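Long-range contact in KLLA0C04147p (Kluyveromyces lactis, PDB 5H2D), which binds ergosterol through its oxysterol-binding-protein-related domain, the part present here, and probably transfers sterols between membranes: residues T128-R133 with P350-L355. Residues are numbered along the deposited sequence; the frame is centred on the assembly and turned at random.
Sequences TFEYSR and PTDTRL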
loop_
_atom_site.group_PDB
_atom_site.type_symbol
_atom_site.label_atom_id
_atom_site.label_comp_id
_atom_site.label_asym_id
_atom_site.label_seq_id
_atom_site.Cartn_x
_atom_site.Cartn_y
_atom_site.Cartn_z
ATOM N N THR A 128 5.757 -8.683 -10.887
ATOM C CA THR A 128 5.693 -9.001 -9.475
ATOM C C THR A 128 6.576 -8.047 -8.687
ATOM O O THR A 128 7.449 -7.381 -9.236
ATOM C CB THR A 128 6.141 -10.444 -9.192
ATOM O OG1 THR A 128 7.479 -10.627 -9.693
ATOM C CG2 THR A 128 5.225 -11.437 -9.882
ATOM N N PHE A 129 6.338 -7.988 -7.381
ATOM C CA PHE A 129 7.249 -7.249 -6.521
ATOM C C PHE A 129 7.267 -7.916 -5.154
ATOM O O PHE A 129 6.215 -8.158 -4.560
ATOM C CB PHE A 129 6.863 -5.759 -6.411
ATOM C CG PHE A 129 7.712 -4.986 -5.411
ATOM C CD1 PHE A 129 9.064 -4.774 -5.650
ATOM C CD2 PHE A 129 7.164 -4.485 -4.234
ATOM C CE1 PHE A 129 9.848 -4.096 -4.732
ATOM C CE2 PHE A 129 7.949 -3.793 -3.318
ATOM C CZ PHE A 129 9.293 -3.604 -3.573
ATOM N N GLU A 130 8.463 -8.238 -4.677
ATOM C CA GLU A 130 8.638 -8.794 -3.345
ATOM C C GLU A 130 9.401 -7.813 -2.473
ATOM O O GLU A 130 10.198 -7.008 -2.967
ATOM C CB GLU A 130 9.404 -10.114 -3.397
ATOM C CG GLU A 130 10.781 -9.967 -4.018
ATOM C CD GLU A 130 11.706 -11.127 -3.646
ATOM O OE1 GLU A 130 12.505 -10.945 -2.700
ATOM O OE2 GLU A 130 11.595 -12.203 -4.287
ATOM N N TYR A 131 9.148 -7.878 -1.169
ATOM C CA TYR A 131 9.863 -7.027 -0.218
ATOM C C TYR A 131 9.753 -7.667 1.157
ATOM O O TYR A 131 8.651 -7.773 1.709
ATOM C CB TYR A 131 9.285 -5.611 -0.225
ATOM C CG TYR A 131 9.940 -4.582 0.670
ATOM C CD1 TYR A 131 11.088 -3.911 0.259
ATOM C CD2 TYR A 131 9.367 -4.226 1.888
ATOM C CE1 TYR A 131 11.673 -2.936 1.058
ATOM C CE2 TYR A 131 9.940 -3.243 2.694
ATOM C CZ TYR A 131 11.087 -2.608 2.273
ATOM O OH TYR A 131 11.643 -1.636 3.061
ATOM N N SER A 132 10.884 -8.105 1.704
ATOM C CA SER A 132 10.902 -8.666 3.045
ATOM C C SER A 132 11.759 -7.795 3.945
ATOM O O SER A 132 12.710 -7.147 3.496
ATOM C CB SER A 132 11.434 -10.100 3.036
ATOM O OG SER A 132 10.591 -10.941 2.269
ATOM N N ARG A 133 11.404 -7.772 5.231
ATOM C CA ARG A 133 12.128 -6.973 6.215
ATOM C C ARG A 133 12.544 -7.905 7.343
ATOM O O ARG A 133 11.763 -8.164 8.269
ATOM C CB ARG A 133 11.277 -5.810 6.710
ATOM C CG ARG A 133 11.156 -4.667 5.690
ATOM C CD ARG A 133 12.453 -3.903 5.511
ATOM N NE ARG A 133 12.792 -3.182 6.733
ATOM C CZ ARG A 133 12.517 -1.905 6.964
ATOM N NH1 ARG A 133 11.910 -1.164 6.042
ATOM N NH2 ARG A 133 12.853 -1.358 8.126
ATOM N N PRO A 350 12.345 -13.191 -12.933
ATOM C CA PRO A 350 12.557 -12.180 -13.982
ATOM C C PRO A 350 11.484 -11.113 -14.021
ATOM O O PRO A 350 11.670 -10.109 -14.714
ATOM C CB PRO A 350 12.559 -12.998 -15.282
ATOM C CG PRO A 350 12.675 -14.418 -14.867
ATOM C CD PRO A 350 12.199 -14.553 -13.471
ATOM N N THR A 351 10.383 -11.304 -13.302
ATOM C CA THR A 351 9.265 -10.380 -13.311
ATOM C C THR A 351 9.353 -9.303 -12.235
ATOM O O THR A 351 8.478 -8.437 -12.203
ATOM C CB THR A 351 7.957 -11.149 -13.116
ATOM O OG1 THR A 351 8.058 -11.921 -11.914
ATOM C CG2 THR A 351 7.661 -12.061 -14.323
ATOM N N ASP A 352 10.350 -9.333 -11.350
ATOM C CA ASP A 352 10.352 -8.382 -10.241
ATOM C C ASP A 352 10.563 -6.955 -10.736
ATOM O O ASP A 352 11.397 -6.696 -11.610
ATOM C CB ASP A 352 11.425 -8.725 -9.205
ATOM C CG ASP A 352 11.277 -7.893 -7.933
ATOM O OD1 ASP A 352 10.447 -8.275 -7.073
ATOM O OD2 ASP A 352 11.961 -6.852 -7.808
ATOM N N THR A 353 9.806 -6.020 -10.142
ATOM C CA THR A 353 9.874 -4.606 -10.514
ATOM C C THR A 353 11.291 -4.036 -10.479
ATOM O O THR A 353 11.618 -3.154 -11.285
ATOM C CB THR A 353 8.969 -3.791 -9.580
ATOM O OG1 THR A 353 7.630 -4.298 -9.678
ATOM C CG2 THR A 353 9.004 -2.277 -9.946
ATOM N N ARG A 354 12.147 -4.515 -9.563
ATOM C CA ARG A 354 13.518 -3.997 -9.523
ATOM C C ARG A 354 14.239 -4.206 -10.850
ATOM O O ARG A 354 15.170 -3.460 -11.172
ATOM C CB ARG A 354 14.307 -4.660 -8.399
ATOM C CG ARG A 354 13.840 -4.262 -7.022
ATOM C CD ARG A 354 14.495 -5.166 -6.008
ATOM N NE ARG A 354 13.993 -4.964 -4.655
ATOM C CZ ARG A 354 12.953 -5.612 -4.157
ATOM N NH1 ARG A 354 12.293 -6.475 -4.913
ATOM N NH2 ARG A 354 12.580 -5.411 -2.904
ATOM N N LEU A 355 13.823 -5.197 -11.629
ATOM C CA LEU A 355 14.454 -5.489 -12.910
ATOM C C LEU A 355 13.791 -4.775 -14.069
ATOM O O LEU A 355 14.233 -4.941 -15.216
ATOM C CB LEU A 355 14.435 -6.997 -13.178
ATOM C CG LEU A 355 15.058 -7.824 -12.063
ATOM C CD1 LEU A 355 14.929 -9.319 -12.322
ATOM C CD2 LEU A 355 16.518 -7.426 -11.875
HETATM O O HOH W 1 8.995 -10.543 -7.429
#
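Arg354 reaches from an Asx turn headed by Asp352 to strand 128-133, a strand of the antiparallel beta-barrel of this OSBP-related domain, whose ergosterol lies about 12 Å from the Phe129 side chain. Extended from CG to NE, the arginine grips Glu130 O end-on, NH1 and NH2 each 2.9 Å from that one oxygen, which lies close to the guanidinium plane. This is the tight part: Phe129 CE1 lies over one guanidinium face, 3.4 Å from NH1, the two planes 26° apart, while Tyr131 CD1 meets NH2 at the rim. Asp352 OD2 takes NH1 in a salt bridge and the backbone N of Arg354 from opposite faces of its carboxylate, fixing the arginine's base and tip together. A leucine in place of Arg354 would probably leave Glu130 O without both donors and Asp352 without this countercharge. With chi1 at -170°, Asp352 presents OD1 to Glu130 N at 3.1 Å. The Glu130 carboxylate turns elsewhere, to Tyr419, Arg423 and Tyr25. Thr128 and Asp352 form a single beta bridge, Thr128 N bonding Thr351 O and Thr353 N bonding Thr128 O (2.9 Å). The Thr351 end is also buried, but there a water joins Asp352 OD1 to Thr128 OG1, which also shares a hydrogen bond of 2.6 Å with Thr351 OG1.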